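Local coordinates for chromatin structure-remodeling complex subunit RSC2 (Saccharomyces cerevisiae, PDB 4BB7), which serves in the ATP-dependent RSC chromatin-remodelling complex, which positions nucleosomes and transfers histone octamers, and binds histone H3 through the BAH domain that this piece contains, at residues 104-109 against 124-129; 68-73 against 85-90. All blocks are in the same frame, centred on the assembly; numbering follows the deposited sequence.

Both contacts lie in the BAH domain and are formed in series along the chain, neither nested nor crossed. Interaction 2 comes first: the end of strand 60-68 and the 3-10 turn after it meet residues 85-90, closing a loop that holds strands 75-76 and 80-82. Strand 87-96 then leads into strand 100-108, and interaction 1 closes a second loop, containing helix 109-114, by pairing 104-109 with 124-129 in parallel. Strands 87-96 and 125-128 are the outermost of the six-strand sheet. A probable hydrogen bond from Val86 N to Val127 O links the two contacts and draws these edges together, consistent with the SH3-like barrel expected of a BAH domain.

Interaction 1: residues 104-109 against 124-129; sequences CYVIHF and PLFVCE
Ile107 and Val127 form the tight middle of this parallel strand pair, their CG2 methyls 3.6 Å apart. With CG1 of Val127 between the backbone N and the carbonyl carbon (chi1 69°), CG2 falls anti to N and lies 3.3 Å from Ile107 O; Tyr112 of helix 109-114 packs on both side chains. Beneath them the backbone ladder runs from Tyr105 N on Pro124 O to Phe109 N on Cys128 O, with Phe126 N, Ile107 N and Cys128 N between. The final rung, Phe109 N to Cys128 O at 2.8 Å, has its donor well above the carbonyl plane.

The other face carries Val106, Phe126, His108 and Cys128; Val46 packs on the first two, Leu34 on Phe126 and Trp145 on Cys128. Val106 CG1 meets Cys128 CB at 3.8 Å, and Cys104 SG comes to the edge of the Phe126 ring, 5.0 Å from its centroid.

At the start of the pair the packing is looser: Pro124 is exposed, and Leu125 CD1 only skirts the Tyr105 ring edge, 4.5 Å from Tyr105 CD2. At the far end Glu129 runs extended beside Phe109. Its carboxylate, turned 34° from the ring plane, brings OE1 over one face near the rim and OE2 to 3.4 Å from Phe109 CD2. Tyr82 OH binds OE1 and Lys141 makes a salt bridge with OE2, while the Tyr82 ring stacks with Phe109. A buried acid on an aromatic face thus has a partner for each oxygen, and Lys141 probably keeps it ionised.

Interaction 2: residues 68-73 against 85-90; sequences YRPEQT and EVMKTG
Tyr68 O is approached by two groups of the opposite segment: Met87 N donates to it over 3.0 Å, in the carbonyl plane, and Val86 CA adds a C-H contact at 3.3 Å. The return bond of this antiparallel hydrogen-bonded pair, from Tyr68 N to Met87 O, is bent and weak.

Thr89 sets CG2 over the centre of the Tyr68 ring, 3.5 Å from its centroid, in a CH-pi contact. Its OG1 sits between the backbone N and the carbonyl carbon (chi1 67°) and bonds to Trp66 O, which leaves CG2 anti to the carbonyl carbon. Thr73 CG2 reaches the same ring in plane at its edge, and Tyr68 OH bonds to Glu134.

Met87, bent at chi2 and chi3, curls CE back under the 3-10 turn to lie 3.9 Å from both Thr73 CG2 and Pro70 N. The turn is braced from within: Pro70 O accepts from both Thr73 N and Thr73 OG1, and Gln72 OE1 takes the Arg69 N-H almost straight, at 2.8 Å. With Pro70 O and Arg69 N satisfied inside residues 69-73, the junction with the strand rests on one sound backbone bond and on methyl and methionine packing, with Pro70 CD set against Glu85 O.

Interaction 1: residues 104-109 against 124-129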
ATOM      1  N   CYS A 104       3.606  -0.048 -23.165  1.00 28.85           N
ATOM      2  CA  CYS A 104       2.468   0.072 -24.065  1.00 31.24           C
ATOM      3  C   CYS A 104       2.093   1.539 -24.186  1.00 25.55           C
ATOM      4  O   CYS A 104       2.816   2.413 -23.708  1.00 26.60           O
ATOM      5  CB  CYS A 104       1.270  -0.749 -23.570  1.00 31.59           C
ATOM      6  SG  CYS A 104       0.253   0.042 -22.286  1.00 34.23           S
ATOM      7  N   TYR A 105       0.962   1.806 -24.826  1.00 29.59           N
ATOM      8  CA  TYR A 105       0.461   3.169 -24.926  1.00 34.36           C
ATOM      9  C   TYR A 105      -1.063   3.206 -24.967  1.00 30.87           C
ATOM     10  O   TYR A 105      -1.689   2.508 -25.764  1.00 30.07           O
ATOM     11  CB  TYR A 105       1.043   3.870 -26.155  1.00 25.51           C
ATOM     12  CG  TYR A 105       0.871   5.370 -26.124  1.00 29.49           C
ATOM     13  CD1 TYR A 105       1.756   6.172 -25.419  1.00 32.44           C
ATOM     14  CD2 TYR A 105      -0.180   5.984 -26.790  1.00 29.09           C
ATOM     15  CE1 TYR A 105       1.606   7.543 -25.383  1.00 33.49           C
ATOM     16  CE2 TYR A 105      -0.339   7.356 -26.760  1.00 30.84           C
ATOM     17  CZ  TYR A 105       0.559   8.130 -26.056  1.00 36.59           C
ATOM     18  OH  TYR A 105       0.409   9.497 -26.020  1.00 41.43           O
ATOM     19  N   VAL A 106      -1.652   4.018 -24.096  1.00 27.20           N
ATOM     20  CA  VAL A 106      -3.094   4.237 -24.101  1.00 31.34           C
ATOM     21  C   VAL A 106      -3.400   5.638 -24.621  1.00 33.43           C
ATOM     22  O   VAL A 106      -2.904   6.629 -24.078  1.00 36.01           O
ATOM     23  CB  VAL A 106      -3.702   4.067 -22.693  1.00 33.78           C
ATOM     24  CG1 VAL A 106      -5.186   4.417 -22.707  1.00 28.38           C
ATOM     25  CG2 VAL A 106      -3.487   2.646 -22.185  1.00 31.36           C
ATOM     26  N   ILE A 107      -4.210   5.717 -25.675  1.00 27.23           N
ATOM     27  CA  ILE A 107      -4.582   7.002 -26.263  1.00 32.57           C
ATOM     28  C   ILE A 107      -6.041   7.364 -25.962  1.00 31.12           C
ATOM     29  O   ILE A 107      -6.891   6.487 -25.804  1.00 26.59           O
ATOM     30  CB  ILE A 107      -4.336   7.024 -27.793  1.00 28.22           C
ATOM     31  CG1 ILE A 107      -4.408   8.454 -28.332  1.00 29.51           C
ATOM     32  CG2 ILE A 107      -5.329   6.133 -28.515  1.00 29.56           C
ATOM     33  CD1 ILE A 107      -4.099   8.562 -29.809  1.00 29.04           C
ATOM     34  N   HIS A 108      -6.316   8.662 -25.874  1.00 29.34           N
ATOM     35  CA  HIS A 108      -7.661   9.149 -25.597  1.00 28.03           C
ATOM     36  C   HIS A 108      -8.518   9.151 -26.864  1.00 29.98           C
ATOM     37  O   HIS A 108      -8.137   9.733 -27.880  1.00 30.03           O
ATOM     38  CB  HIS A 108      -7.598  10.555 -25.000  1.00 26.03           C
ATOM     39  CG  HIS A 108      -8.925  11.077 -24.549  1.00 31.73           C
ATOM     40  ND1 HIS A 108      -9.324  12.379 -24.759  1.00 26.81           N
ATOM     41  CD2 HIS A 108      -9.946  10.471 -23.897  1.00 27.09           C
ATOM     42  CE1 HIS A 108     -10.533  12.553 -24.257  1.00 29.61           C
ATOM     43  NE2 HIS A 108     -10.934  11.410 -23.728  1.00 25.18           N
ATOM     44  N   PHE A 109      -9.678   8.505 -26.798  1.00 28.48           N
ATOM     45  CA  PHE A 109     -10.527   8.347 -27.979  1.00 31.66           C
ATOM     46  C   PHE A 109     -10.699   9.624 -28.793  1.00 30.51           C
ATOM     47  O   PHE A 109     -10.556   9.612 -30.013  1.00 34.00           O
ATOM     48  CB  PHE A 109     -11.906   7.801 -27.608  1.00 32.87           C
ATOM     49  CG  PHE A 109     -12.857   7.736 -28.770  1.00 32.16           C
ATOM     50  CD1 PHE A 109     -12.629   6.856 -29.822  1.00 28.30           C
ATOM     51  CD2 PHE A 109     -13.975   8.553 -28.819  1.00 29.36           C
ATOM     52  CE1 PHE A 109     -13.501   6.792 -30.898  1.00 31.00           C
ATOM     53  CE2 PHE A 109     -14.853   8.494 -29.893  1.00 28.95           C
ATOM     54  CZ  PHE A 109     -14.616   7.614 -30.934  1.00 31.06           C
ATOM     55  N   PRO A 124       2.055  -2.248 -27.530  1.00 34.36           N
ATOM     56  CA  PRO A 124       0.671  -2.364 -28.011  1.00 28.04           C
ATOM     57  C   PRO A 124      -0.110  -1.057 -27.914  1.00 23.58           C
ATOM     58  O   PRO A 124       0.094  -0.280 -26.982  1.00 23.97           O
ATOM     59  CB  PRO A 124       0.060  -3.409 -27.072  1.00 25.21           C
ATOM     60  CG  PRO A 124       1.219  -4.206 -26.592  1.00 27.60           C
ATOM     61  CD  PRO A 124       2.369  -3.248 -26.496  1.00 22.90           C
ATOM     62  N   LEU A 125      -1.008  -0.829 -28.868  1.00 32.27           N
ATOM     63  CA  LEU A 125      -1.806   0.392 -28.894  1.00 28.14           C
ATOM     64  C   LEU A 125      -3.234   0.157 -28.399  1.00 28.35           C
ATOM     65  O   LEU A 125      -4.022  -0.528 -29.049  1.00 30.32           O
ATOM     66  CB  LEU A 125      -1.820   0.994 -30.303  1.00 19.82           C
ATOM     67  CG  LEU A 125      -2.726   2.213 -30.519  1.00 30.89           C
ATOM     68  CD1 LEU A 125      -2.515   3.265 -29.434  1.00 28.51           C
ATOM     69  CD2 LEU A 125      -2.517   2.816 -31.904  1.00 27.40           C
ATOM     70  N   PHE A 126      -3.556   0.721 -27.236  1.00 26.61           N
ATOM     71  CA  PHE A 126      -4.912   0.660 -26.700  1.00 28.21           C
ATOM     72  C   PHE A 126      -5.544   2.044 -26.783  1.00 27.70           C
ATOM     73  O   PHE A 126      -4.835   3.050 -26.848  1.00 24.66           O
ATOM     74  CB  PHE A 126      -4.911   0.206 -25.237  1.00 24.15           C
ATOM     75  CG  PHE A 126      -4.165  -1.076 -24.988  1.00 25.80           C
ATOM     76  CD1 PHE A 126      -4.750  -2.300 -25.265  1.00 22.84           C
ATOM     77  CD2 PHE A 126      -2.890  -1.055 -24.444  1.00 30.61           C
ATOM     78  CE1 PHE A 126      -4.068  -3.482 -25.023  1.00 27.78           C
ATOM     79  CE2 PHE A 126      -2.201  -2.236 -24.197  1.00 28.24           C
ATOM     80  CZ  PHE A 126      -2.788  -3.449 -24.488  1.00 23.65           C
ATOM     81  N   VAL A 127      -6.872   2.098 -26.775  1.00 20.61           N
ATOM     82  CA  VAL A 127      -7.571   3.376 -26.745  1.00 23.78           C
ATOM     83  C   VAL A 127      -8.577   3.400 -25.607  1.00 23.67           C
ATOM     84  O   VAL A 127      -9.198   2.387 -25.292  1.00 27.14           O
ATOM     85  CB  VAL A 127      -8.291   3.686 -28.078  1.00 29.02           C
ATOM     86  CG1 VAL A 127      -9.460   2.741 -28.290  1.00 25.17           C
ATOM     87  CG2 VAL A 127      -8.769   5.131 -28.105  1.00 24.14           C
ATOM     88  N   CYS A 128      -8.728   4.564 -24.987  1.00 28.08           N
ATOM     89  CA  CYS A 128      -9.676   4.727 -23.896  1.00 26.64           C
ATOM     90  C   CYS A 128     -10.624   5.890 -24.164  1.00 26.57           C
ATOM     91  O   CYS A 128     -10.197   7.015 -24.434  1.00 26.44           O
ATOM     92  CB  CYS A 128      -8.942   4.931 -22.565  1.00 24.86           C
ATOM     93  SG  CYS A 128     -10.016   5.316 -21.156  1.00 26.49           S
ATOM     94  N   GLU A 129     -11.916   5.600 -24.097  1.00 26.78           N
ATOM     95  CA  GLU A 129     -12.933   6.636 -24.181  1.00 32.25           C
ATOM     96  C   GLU A 129     -13.657   6.778 -22.844  1.00 27.35           C
ATOM     97  O   GLU A 129     -13.913   7.889 -22.381  1.00 28.43           O
ATOM     98  CB  GLU A 129     -13.939   6.313 -25.283  1.00 24.10           C
ATOM     99  CG  GLU A 129     -14.963   7.406 -25.502  1.00 28.50           C
ATOM    100  CD  GLU A 129     -16.002   7.023 -26.530  1.00 31.16           C
ATOM    101  OE1 GLU A 129     -16.060   5.831 -26.887  1.00 38.88           O
ATOM    102  OE2 GLU A 129     -16.759   7.911 -26.980  1.00 32.49           O
TER

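Interaction 2: residues 68-73 against 85-90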
ATOM      1  N   TYR A  68      -9.080  -1.537 -17.106  1.00 25.84           N
ATOM      2  CA  TYR A  68      -9.662  -2.841 -17.409  1.00 27.68           C
ATOM      3  C   TYR A  68      -9.849  -3.063 -18.906  1.00 27.20           C
ATOM      4  O   TYR A  68      -9.965  -2.112 -19.679  1.00 26.79           O
ATOM      5  CB  TYR A  68     -11.010  -3.007 -16.701  1.00 23.82           C
ATOM      6  CG  TYR A  68     -10.914  -3.200 -15.205  1.00 25.94           C
ATOM      7  CD1 TYR A  68      -9.685  -3.398 -14.585  1.00 30.55           C
ATOM      8  CD2 TYR A  68     -12.054  -3.200 -14.413  1.00 22.06           C
ATOM      9  CE1 TYR A  68      -9.596  -3.581 -13.215  1.00 30.54           C
ATOM     10  CE2 TYR A  68     -11.975  -3.382 -13.044  1.00 29.07           C
ATOM     11  CZ  TYR A  68     -10.745  -3.570 -12.449  1.00 33.00           C
ATOM     12  OH  TYR A  68     -10.664  -3.750 -11.086  1.00 30.29           O
ATOM     13  N   ARG A  69      -9.866  -4.329 -19.307  1.00 25.87           N
ATOM     14  CA  ARG A  69     -10.282  -4.694 -20.650  1.00 25.72           C
ATOM     15  C   ARG A  69     -11.758  -5.059 -20.558  1.00 27.25           C
ATOM     16  O   ARG A  69     -12.256  -5.333 -19.467  1.00 22.14           O
ATOM     17  CB  ARG A  69      -9.476  -5.886 -21.165  1.00 24.69           C
ATOM     18  CG  ARG A  69      -7.969  -5.735 -21.053  1.00 28.06           C
ATOM     19  CD  ARG A  69      -7.285  -7.003 -21.536  1.00 37.53           C
ATOM     20  NE  ARG A  69      -5.844  -7.001 -21.298  1.00 38.19           N
ATOM     21  CZ  ARG A  69      -4.931  -6.794 -22.241  1.00 32.55           C
ATOM     22  NH1 ARG A  69      -5.305  -6.565 -23.492  1.00 28.12           N
ATOM     23  NH2 ARG A  69      -3.643  -6.818 -21.934  1.00 31.29           N
ATOM     24  N   PRO A  70     -12.464  -5.061 -21.701  1.00 32.45           N
ATOM     25  CA  PRO A  70     -13.909  -5.323 -21.718  1.00 27.74           C
ATOM     26  C   PRO A  70     -14.302  -6.581 -20.942  1.00 29.38           C
ATOM     27  O   PRO A  70     -15.210  -6.536 -20.108  1.00 28.02           O
ATOM     28  CB  PRO A  70     -14.207  -5.509 -23.207  1.00 27.04           C
ATOM     29  CG  PRO A  70     -13.160  -4.694 -23.899  1.00 25.61           C
ATOM     30  CD  PRO A  70     -11.926  -4.825 -23.054  1.00 26.13           C
ATOM     31  N   GLU A  71     -13.625  -7.691 -21.215  1.00 30.38           N
ATOM     32  CA  GLU A  71     -13.950  -8.961 -20.570  1.00 24.45           C
ATOM     33  C   GLU A  71     -13.844  -8.875 -19.052  1.00 28.48           C
ATOM     34  O   GLU A  71     -14.320  -9.757 -18.338  1.00 31.13           O
ATOM     35  CB  GLU A  71     -13.039 -10.075 -21.084  1.00 25.25           C
ATOM     36  CG  GLU A  71     -11.555  -9.832 -20.839  1.00 28.79           C
ATOM     37  CD  GLU A  71     -10.854  -9.173 -22.022  1.00 39.17           C
ATOM     38  OE1 GLU A  71     -11.533  -8.509 -22.837  1.00 35.88           O
ATOM     39  OE2 GLU A  71      -9.618  -9.329 -22.139  1.00 39.92           O
ATOM     40  N   GLN A  72     -13.224  -7.809 -18.561  1.00 27.19           N
ATOM     41  CA  GLN A  72     -12.995  -7.654 -17.130  1.00 26.17           C
ATOM     42  C   GLN A  72     -14.035  -6.766 -16.452  1.00 27.30           C
ATOM     43  O   GLN A  72     -13.953  -6.516 -15.250  1.00 26.92           O
ATOM     44  CB  GLN A  72     -11.586  -7.110 -16.873  1.00 26.79           C
ATOM     45  CG  GLN A  72     -10.472  -8.098 -17.200  1.00 24.31           C
ATOM     46  CD  GLN A  72      -9.096  -7.461 -17.188  1.00 25.19           C
ATOM     47  OE1 GLN A  72      -8.938  -6.279 -17.508  1.00 22.72           O
ATOM     48  NE2 GLN A  72      -8.090  -8.244 -16.819  1.00 27.65           N
ATOM     49  N   THR A  73     -15.016  -6.297 -17.216  1.00 25.25           N
ATOM     50  CA  THR A  73     -16.032  -5.399 -16.666  1.00 27.16           C
ATOM     51  C   THR A  73     -17.435  -6.002 -16.661  1.00 27.95           C
ATOM     52  O   THR A  73     -17.701  -7.025 -17.297  1.00 28.78           O
ATOM     53  CB  THR A  73     -16.088  -4.059 -17.428  1.00 25.54           C
ATOM     54  OG1 THR A  73     -16.317  -4.310 -18.820  1.00 28.76           O
ATOM     55  CG2 THR A  73     -14.792  -3.280 -17.258  1.00 22.40           C
ATOM     56  N   GLU A  85      -9.738  -1.641 -26.880  1.00 26.29           N
ATOM     57  CA  GLU A  85     -10.289  -0.649 -25.964  1.00 25.69           C
ATOM     58  C   GLU A  85     -10.011  -1.009 -24.514  1.00 24.56           C
ATOM     59  O   GLU A  85     -10.056  -2.180 -24.140  1.00 20.85           O
ATOM     60  CB  GLU A  85     -11.798  -0.474 -26.164  1.00 28.62           C
ATOM     61  CG  GLU A  85     -12.418   0.498 -25.158  1.00 32.47           C
ATOM     62  CD  GLU A  85     -13.893   0.779 -25.406  1.00 33.56           C
ATOM     63  OE1 GLU A  85     -14.419   0.372 -26.465  1.00 29.04           O
ATOM     64  OE2 GLU A  85     -14.522   1.415 -24.532  1.00 26.90           O
ATOM     65  N   VAL A  86      -9.717   0.009 -23.706  1.00 25.75           N
ATOM     66  CA  VAL A  86      -9.596  -0.152 -22.260  1.00 27.60           C
ATOM     67  C   VAL A  86     -10.383   0.939 -21.535  1.00 26.66           C
ATOM     68  O   VAL A  86     -10.652   2.001 -22.097  1.00 28.72           O
ATOM     69  CB  VAL A  86      -8.122  -0.116 -21.784  1.00 26.76           C
ATOM     70  CG1 VAL A  86      -7.297  -1.167 -22.513  1.00 24.73           C
ATOM     71  CG2 VAL A  86      -7.523   1.275 -21.976  1.00 20.29           C
ATOM     72  N   MET A  87     -10.752   0.666 -20.288  1.00 25.13           N
ATOM     73  CA  MET A  87     -11.453   1.637 -19.458  1.00 26.34           C
ATOM     74  C   MET A  87     -10.634   1.970 -18.214  1.00 27.94           C
ATOM     75  O   MET A  87      -9.961   1.102 -17.662  1.00 26.64           O
ATOM     76  CB  MET A  87     -12.828   1.103 -19.041  1.00 27.97           C
ATOM     77  CG  MET A  87     -13.908   1.191 -20.113  1.00 26.52           C
ATOM     78  SD  MET A  87     -13.683   0.020 -21.461  1.00 31.65           S
ATOM     79  CE  MET A  87     -13.678  -1.534 -20.572  1.00 28.95           C
ATOM     80  N   LYS A  88     -10.698   3.228 -17.780  1.00 25.85           N
ATOM     81  CA  LYS A  88      -9.993   3.675 -16.583  1.00 26.73           C
ATOM     82  C   LYS A  88     -10.770   3.329 -15.317  1.00 27.92           C
ATOM     83  O   LYS A  88     -11.994   3.479 -15.264  1.00 25.44           O
ATOM     84  CB  LYS A  88      -9.755   5.186 -16.630  1.00 30.03           C
ATOM     85  CG  LYS A  88      -9.061   5.741 -15.394  1.00 22.87           C
ATOM     86  CD  LYS A  88      -9.145   7.255 -15.351  1.00 22.68           C
ATOM     87  CE  LYS A  88      -8.251   7.818 -14.268  1.00 22.53           C
ATOM     88  NZ  LYS A  88      -8.590   7.273 -12.929  1.00 26.37           N
ATOM     89  N   THR A  89     -10.050   2.880 -14.295  1.00 26.84           N
ATOM     90  CA  THR A  89     -10.671   2.492 -13.033  1.00 29.62           C
ATOM     91  C   THR A  89     -10.177   3.337 -11.862  1.00 24.01           C
ATOM     92  O   THR A  89      -9.322   4.211 -12.020  1.00 21.61           O
ATOM     93  CB  THR A  89     -10.432   0.997 -12.724  1.00 27.90           C
ATOM     94  OG1 THR A  89      -9.041   0.767 -12.470  1.00 20.17           O
ATOM     95  CG2 THR A  89     -10.876   0.135 -13.898  1.00 28.66           C
ATOM     96  N   GLY A  90     -10.723   3.067 -10.684  1.00 27.03           N
ATOM     97  CA  GLY A  90     -10.311   3.758  -9.480  1.00 24.69           C
ATOM     98  C   GLY A  90      -9.256   2.979  -8.724  1.00 22.22           C
ATOM     99  O   GLY A  90      -8.988   3.257  -7.560  1.00 23.77           O
TER